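Local atomic coordinates of glyoxalase 3 (Candida albicans, PDB entry 4LRU), a protein that converts methylglyoxal to D-lactate in a single step that needs no glutathione, detoxifying the methylglyoxal that the yeast's own metabolism produces. Residues K6-L11 and K119-I124; F113-A118 and P142-N147. One frame throughout, in Å; residues are numbered along the deposited sequence. Where two conformers were deposited one is given.

Contact 1. Residues K6-L11 and K119-I124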
loop_
_atom_site.group_PDB
_atom_site.type_symbol
_atom_site.label_atom_id
_atom_site.label_comp_id
_atom_site.label_asym_id
_atom_site.label_seq_id
_atom_site.Cartn_x
_atom_site.Cartn_y
_atom_site.Cartn_z
ATOM N N LYS A 6 10.495 7.417 10.542
ATOM C CA LYS A 6 9.136 7.794 10.225
ATOM C C LYS A 6 8.670 7.060 8.987
ATOM O O LYS A 6 9.334 7.075 7.948
ATOM C CB LYS A 6 9.044 9.308 10.022
ATOM C CG LYS A 6 9.474 10.099 11.229
ATOM C CD LYS A 6 9.330 11.593 10.971
ATOM C CE LYS A 6 9.676 12.417 12.198
ATOM N NZ LYS A 6 11.027 12.109 12.735
ATOM N N VAL A 7 7.559 6.348 9.151
ATOM C CA VAL A 7 6.931 5.616 8.085
ATOM C C VAL A 7 5.895 6.527 7.434
ATOM O O VAL A 7 5.041 7.089 8.126
ATOM C CB VAL A 7 6.228 4.347 8.623
ATOM C CG1 VAL A 7 5.511 3.628 7.506
ATOM C CG2 VAL A 7 7.234 3.412 9.303
ATOM N N LEU A 8 5.987 6.666 6.118
ATOM C CA LEU A 8 4.893 7.230 5.338
ATOM C C LEU A 8 3.972 6.092 4.963
ATOM O O LEU A 8 4.296 5.250 4.106
ATOM C CB LEU A 8 5.427 7.950 4.101
ATOM C CG LEU A 8 4.433 8.845 3.361
ATOM C CD1 LEU A 8 3.276 8.069 2.759
ATOM C CD2 LEU A 8 3.950 9.984 4.256
ATOM N N LEU A 9 2.836 6.038 5.642
ATOM C CA LEU A 9 1.812 5.055 5.341
ATOM C C LEU A 9 0.797 5.703 4.398
ATOM O O LEU A 9 -0.021 6.520 4.819
ATOM C CB LEU A 9 1.154 4.569 6.642
ATOM C CG LEU A 9 0.060 3.507 6.518
ATOM C CD1 LEU A 9 0.487 2.332 5.672
ATOM C CD2 LEU A 9 -0.400 3.016 7.892
ATOM N N ALA A 10 0.910 5.370 3.111
ATOM C CA ALA A 10 0.071 5.956 2.066
ATOM C C ALA A 10 -1.287 5.245 2.023
ATOM O O ALA A 10 -1.370 4.017 2.146
ATOM C CB ALA A 10 0.765 5.841 0.713
ATOM N N LEU A 11 -2.340 6.043 1.863
ATOM C CA LEU A 11 -3.689 5.576 1.619
ATOM C C LEU A 11 -4.155 6.102 0.273
ATOM O O LEU A 11 -3.819 7.236 -0.092
ATOM C CB LEU A 11 -4.631 6.118 2.694
ATOM C CG LEU A 11 -4.694 5.343 4.021
ATOM C CD1 LEU A 11 -3.355 5.312 4.729
ATOM C CD2 LEU A 11 -5.755 5.929 4.930
ATOM N N LYS A 119 1.865 11.987 -7.766
ATOM C CA LYS A 119 3.260 12.355 -7.916
ATOM C C LYS A 119 3.902 12.753 -6.592
ATOM O O LYS A 119 5.074 12.507 -6.399
ATOM C CB LYS A 119 3.418 13.439 -8.979
ATOM C CG LYS A 119 3.086 12.896 -10.367
ATOM C CD LYS A 119 3.449 13.843 -11.489
ATOM C CE LYS A 119 3.017 13.247 -12.820
ATOM N NZ LYS A 119 3.742 11.978 -13.133
ATOM N N ASP A 120 3.138 13.344 -5.679
ATOM C CA ASP A 120 3.693 13.706 -4.367
ATOM C C ASP A 120 4.022 12.470 -3.511
ATOM O O ASP A 120 5.140 12.359 -2.965
ATOM C CB ASP A 120 2.739 14.633 -3.614
ATOM C CG ASP A 120 2.627 16.005 -4.261
ATOM O OD1 ASP A 120 3.690 16.582 -4.594
ATOM O OD2 ASP A 120 1.488 16.519 -4.392
ATOM N N LEU A 121 3.076 11.541 -3.386
ATOM C CA LEU A 121 3.371 10.260 -2.729
ATOM C C LEU A 121 4.540 9.564 -3.418
ATOM O O LEU A 121 5.427 9.007 -2.751
ATOM C CB LEU A 121 2.144 9.339 -2.765
ATOM C CG LEU A 121 1.041 9.709 -1.782
ATOM C CD1 LEU A 121 -0.167 8.826 -1.974
ATOM C CD2 LEU A 121 1.558 9.598 -0.351
ATOM N N GLN A 122 4.540 9.576 -4.749
ATOM C CA GLN A 122 5.614 8.931 -5.495
ATOM C C GLN A 122 6.969 9.556 -5.184
ATOM O O GLN A 122 7.989 8.843 -5.109
ATOM C CB GLN A 122 5.320 8.955 -6.994
ATOM C CG GLN A 122 4.245 7.956 -7.404
ATOM C CD GLN A 122 3.959 7.989 -8.884
ATOM O OE1 GLN A 122 3.991 9.058 -9.501
ATOM N NE2 GLN A 122 3.712 6.830 -9.477
ATOM N N LYS A 123 6.988 10.878 -5.018
ATOM C CA LYS A 123 8.214 11.594 -4.692
ATOM C C LYS A 123 8.705 11.199 -3.298
ATOM O O LYS A 123 9.901 11.045 -3.077
ATOM C CB LYS A 123 7.999 13.112 -4.775
ATOM C CG LYS A 123 9.222 13.943 -4.408
ATOM C CD LYS A 123 10.327 13.758 -5.434
ATOM C CE LYS A 123 11.508 14.684 -5.190
ATOM N NZ LYS A 123 12.684 14.336 -6.045
ATOM N N ILE A 124 7.780 10.996 -2.363
ATOM C CA ILE A 124 8.176 10.474 -1.044
ATOM C C ILE A 124 8.793 9.074 -1.195
ATOM O O ILE A 124 9.875 8.798 -0.653
ATOM C CB ILE A 124 7.025 10.463 -0.023
ATOM C CG1 ILE A 124 6.446 11.872 0.120
ATOM C CG2 ILE A 124 7.531 9.894 1.309
ATOM C CD1 ILE A 124 5.246 11.982 1.041
#
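Leu8 and Ala10 of strand 6-10 meet Leu121 and Ile124 of the first turns of helix 119-130, a helix-on-sheet packing in the alpha/beta sandwich of the DJ-1 superfamily. The strand runs inside the parallel part of the central sheet, between strands 45-50 and 102-105, and the helix covers one face of it. Their axes come within 10.3 Å and their directions differ by 149°, so the helix runs back roughly against the strand.

All contact between side chains is apolar. Leu8 faces both helix residues and crosses each at about a right angle. Its CG lies 3.9 Å from CG2 of Ile124 and 4.0 Å from CD1 of the same residue. The isoleucine thus straddles the branch point of the leucine with two methyls. CB of Leu8 points toward the helix, and chi1 of -167° sets CG anti to the backbone N, on the carbonyl-carbon side, where it meets Ile124.

Hydrogen bonds play no part between the two segments; several polar groups bond to residues outside them. Glu51 receives the backbone N-H groups of Asp120 and Leu121 at the start of the helix, and Ser106 OG bonds to Ala10 O.

One turn before Ile124, the fork of Leu121 closes over Ala10: CD2 sits 4.0 Å from Ala10 CB and CD1 4.1 Å from it, and CD2 also reaches Leu8 CD1 at 3.9 Å.

Contact 2. Residues F113-A118 and P142-N147; sequences FDYPNA and PAIFEN
Pro116 is the bump of this contact, its ring pressed into a hollow lined by Ala143, Glu146 and Asn147. CG of the proline lies 3.6 Å from Glu146 OE1 and 4.2 Å from Ala143 CB, and CD of Glu146 rests 3.8 Å from Pro116 CB. With CG anti to the backbone N (chi1 -173°) and the chain extended beyond it, the glutamate runs alongside the proline ring, and its OE2 forms a salt bridge with Lys194 NZ.

Beside this, Tyr115 packs on the 3-10 turn 142-145. Its CB lies 3.7 Å from Ile144 N, and CD1 of Ile144 sits over one face of the ring, 4.2 Å from the centroid and 26° off the normal, a CH-pi contact. The turn lies just after Cys139 and His140, the inferred active-site residues.

Next to the proline, Asn147 ND2 donates to Pro116 O over 3.0 Å. The bond is almost straight at 178° and lies in the amide plane of Asn147, although the donor stands above the carbonyl plane. Since Asn147 OD1 accepts a bond from Lys194, both ends of the amide are engaged, which should fix its rotation; the same lysine probably also tempers the negative charge of Glu146 beside the apolar proline ring.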
loop_
_atom_site.group_PDB
_atom_site.type_symbol
_atom_site.label_atom_id
_atom_site.label_comp_id
_atom_site.label_asym_id
_atom_site.label_seq_id
_atom_site.Cartn_x
_atom_site.Cartn_y
_atom_site.Cartn_z
ATOM N N PHE A 113 -6.726 3.939 -9.181
ATOM C CA PHE A 113 -7.167 5.196 -9.780
ATOM C C PHE A 113 -6.176 6.330 -9.540
ATOM O O PHE A 113 -5.920 7.138 -10.444
ATOM C CB PHE A 113 -8.557 5.589 -9.273
ATOM C CG PHE A 113 -9.655 4.671 -9.747
ATOM C CD1 PHE A 113 -9.955 3.508 -9.050
ATOM C CD2 PHE A 113 -10.384 4.967 -10.884
ATOM C CE1 PHE A 113 -10.956 2.665 -9.483
ATOM C CE2 PHE A 113 -11.404 4.130 -11.324
ATOM C CZ PHE A 113 -11.694 2.980 -10.613
ATOM N N ASP A 114 -5.635 6.420 -8.327
ATOM C CA ASP A 114 -4.789 7.551 -7.979
ATOM C C ASP A 114 -3.299 7.283 -7.862
ATOM O O ASP A 114 -2.493 8.140 -8.229
ATOM C CB ASP A 114 -5.326 8.314 -6.775
ATOM C CG ASP A 114 -5.270 7.517 -5.483
ATOM O OD1 ASP A 114 -5.284 6.262 -5.522
ATOM O OD2 ASP A 114 -5.248 8.172 -4.429
ATOM N N TYR A 115 -2.905 6.106 -7.390
ATOM C CA TYR A 115 -1.484 5.877 -7.125
ATOM C C TYR A 115 -0.582 6.083 -8.365
ATOM O O TYR A 115 0.490 6.633 -8.234
ATOM C CB TYR A 115 -1.216 4.497 -6.514
ATOM C CG TYR A 115 -1.350 4.411 -4.992
ATOM C CD1 TYR A 115 -1.963 5.416 -4.236
ATOM C CD2 TYR A 115 -0.893 3.281 -4.325
ATOM C CE1 TYR A 115 -2.082 5.297 -2.857
ATOM C CE2 TYR A 115 -1.008 3.153 -2.960
ATOM C CZ TYR A 115 -1.623 4.143 -2.220
ATOM O OH TYR A 115 -1.756 4.028 -0.834
ATOM N N PRO A 116 -1.015 5.639 -9.562
ATOM C CA PRO A 116 -0.127 5.826 -10.715
ATOM C C PRO A 116 0.196 7.264 -11.092
ATOM O O PRO A 116 1.166 7.501 -11.820
ATOM C CB PRO A 116 -0.856 5.119 -11.851
ATOM C CG PRO A 116 -1.712 4.090 -11.165
ATOM C CD PRO A 116 -2.150 4.759 -9.887
ATOM N N ASN A 117 -0.629 8.211 -10.641
ATOM C CA ASN A 117 -0.402 9.625 -10.934
ATOM C C ASN A 117 -0.245 10.447 -9.672
ATOM O O ASN A 117 -0.300 11.687 -9.725
ATOM C CB ASN A 117 -1.553 10.193 -11.752
ATOM C CG ASN A 117 -1.751 9.461 -13.055
ATOM O OD1 ASN A 117 -2.849 8.995 -13.365
ATOM N ND2 ASN A 117 -0.693 9.366 -13.832
ATOM N N ALA A 118 -0.034 9.761 -8.552
ATOM C CA ALA A 118 0.091 10.426 -7.259
ATOM C C ALA A 118 1.520 10.900 -7.071
ATOM O O ALA A 118 2.284 10.344 -6.272
ATOM C CB ALA A 118 -0.337 9.500 -6.136
ATOM N N PRO A 142 1.180 -1.723 -5.116
ATOM C CA PRO A 142 2.272 -1.578 -6.078
ATOM C C PRO A 142 1.940 -0.760 -7.325
ATOM O O PRO A 142 2.830 -0.461 -8.124
ATOM C CB PRO A 142 2.629 -3.027 -6.422
ATOM C CG PRO A 142 2.300 -3.759 -5.166
ATOM C CD PRO A 142 1.013 -3.133 -4.712
ATOM N N ALA A 143 0.679 -0.373 -7.475
ATOM C CA ALA A 143 0.321 0.636 -8.474
ATOM C C ALA A 143 1.113 1.927 -8.272
ATOM O O ALA A 143 1.279 2.690 -9.216
ATOM C CB ALA A 143 -1.174 0.915 -8.452
ATOM N N ILE A 144 1.628 2.150 -7.063
ATOM C CA ILE A 144 2.497 3.300 -6.810
ATOM C C ILE A 144 3.742 3.290 -7.698
ATOM O O ILE A 144 4.326 4.335 -7.993
ATOM C CB ILE A 144 2.876 3.411 -5.318
ATOM C CG1 ILE A 144 3.330 4.839 -4.979
ATOM C CG2 ILE A 144 3.938 2.386 -4.957
ATOM C CD1 ILE A 144 2.227 5.870 -4.921
ATOM N N PHE A 145 4.149 2.111 -8.148
ATOM C CA PHE A 145 5.348 1.999 -8.965
ATOM C C PHE A 145 5.068 2.232 -10.448
ATOM O O PHE A 145 5.981 2.286 -11.275
ATOM C CB PHE A 145 5.981 0.607 -8.798
ATOM C CG PHE A 145 6.375 0.275 -7.381
ATOM C CD1 PHE A 145 7.284 1.058 -6.700
ATOM C CD2 PHE A 145 5.852 -0.845 -6.747
ATOM C CE1 PHE A 145 7.667 0.747 -5.405
ATOM C CE2 PHE A 145 6.210 -1.153 -5.447
ATOM C CZ PHE A 145 7.114 -0.352 -4.773
ATOM N N GLU A 146 3.794 2.316 -10.804
ATOM C CA GLU A 146 3.430 2.577 -12.177
ATOM C C GLU A 146 3.802 4.025 -12.529
ATOM O O GLU A 146 3.511 4.949 -11.776
ATOM C CB GLU A 146 1.929 2.320 -12.388
ATOM C CG GLU A 146 1.518 2.405 -13.844
ATOM C CD GLU A 146 0.041 2.152 -14.083
ATOM O OE1 GLU A 146 -0.579 1.455 -13.266
ATOM O OE2 GLU A 146 -0.483 2.647 -15.110
ATOM N N ASN A 147 4.479 4.192 -13.658
ATOM C CA ASN A 147 4.998 5.496 -14.098
ATOM C C ASN A 147 6.084 6.077 -13.209
ATOM O O ASN A 147 6.374 7.276 -13.286
ATOM C CB ASN A 147 3.878 6.535 -14.228
ATOM C CG ASN A 147 2.710 6.036 -15.045
ATOM O OD1 ASN A 147 2.891 5.504 -16.140
ATOM N ND2 ASN A 147 1.498 6.225 -14.526
#

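From the N terminus the chain enters strand 6-10 and, 108 residues on, returns at 119-124 to close contact 1, a long loop that contains strands 45-50 and 102-105. Residues 113-118 lie within that loop, just before the helix, but find their partner at 142-147, beyond helix 119-130 and strand 134-138. The two contacts therefore cross, and contact 2 closes a much shorter loop around that helix and strand. They also touch: Gln122 NE2 lies 3.0 Å from Ile144 O in a probable hydrogen bond. Together they tie the central sheet, the helix covering it and the turn just after the inferred active-site residues.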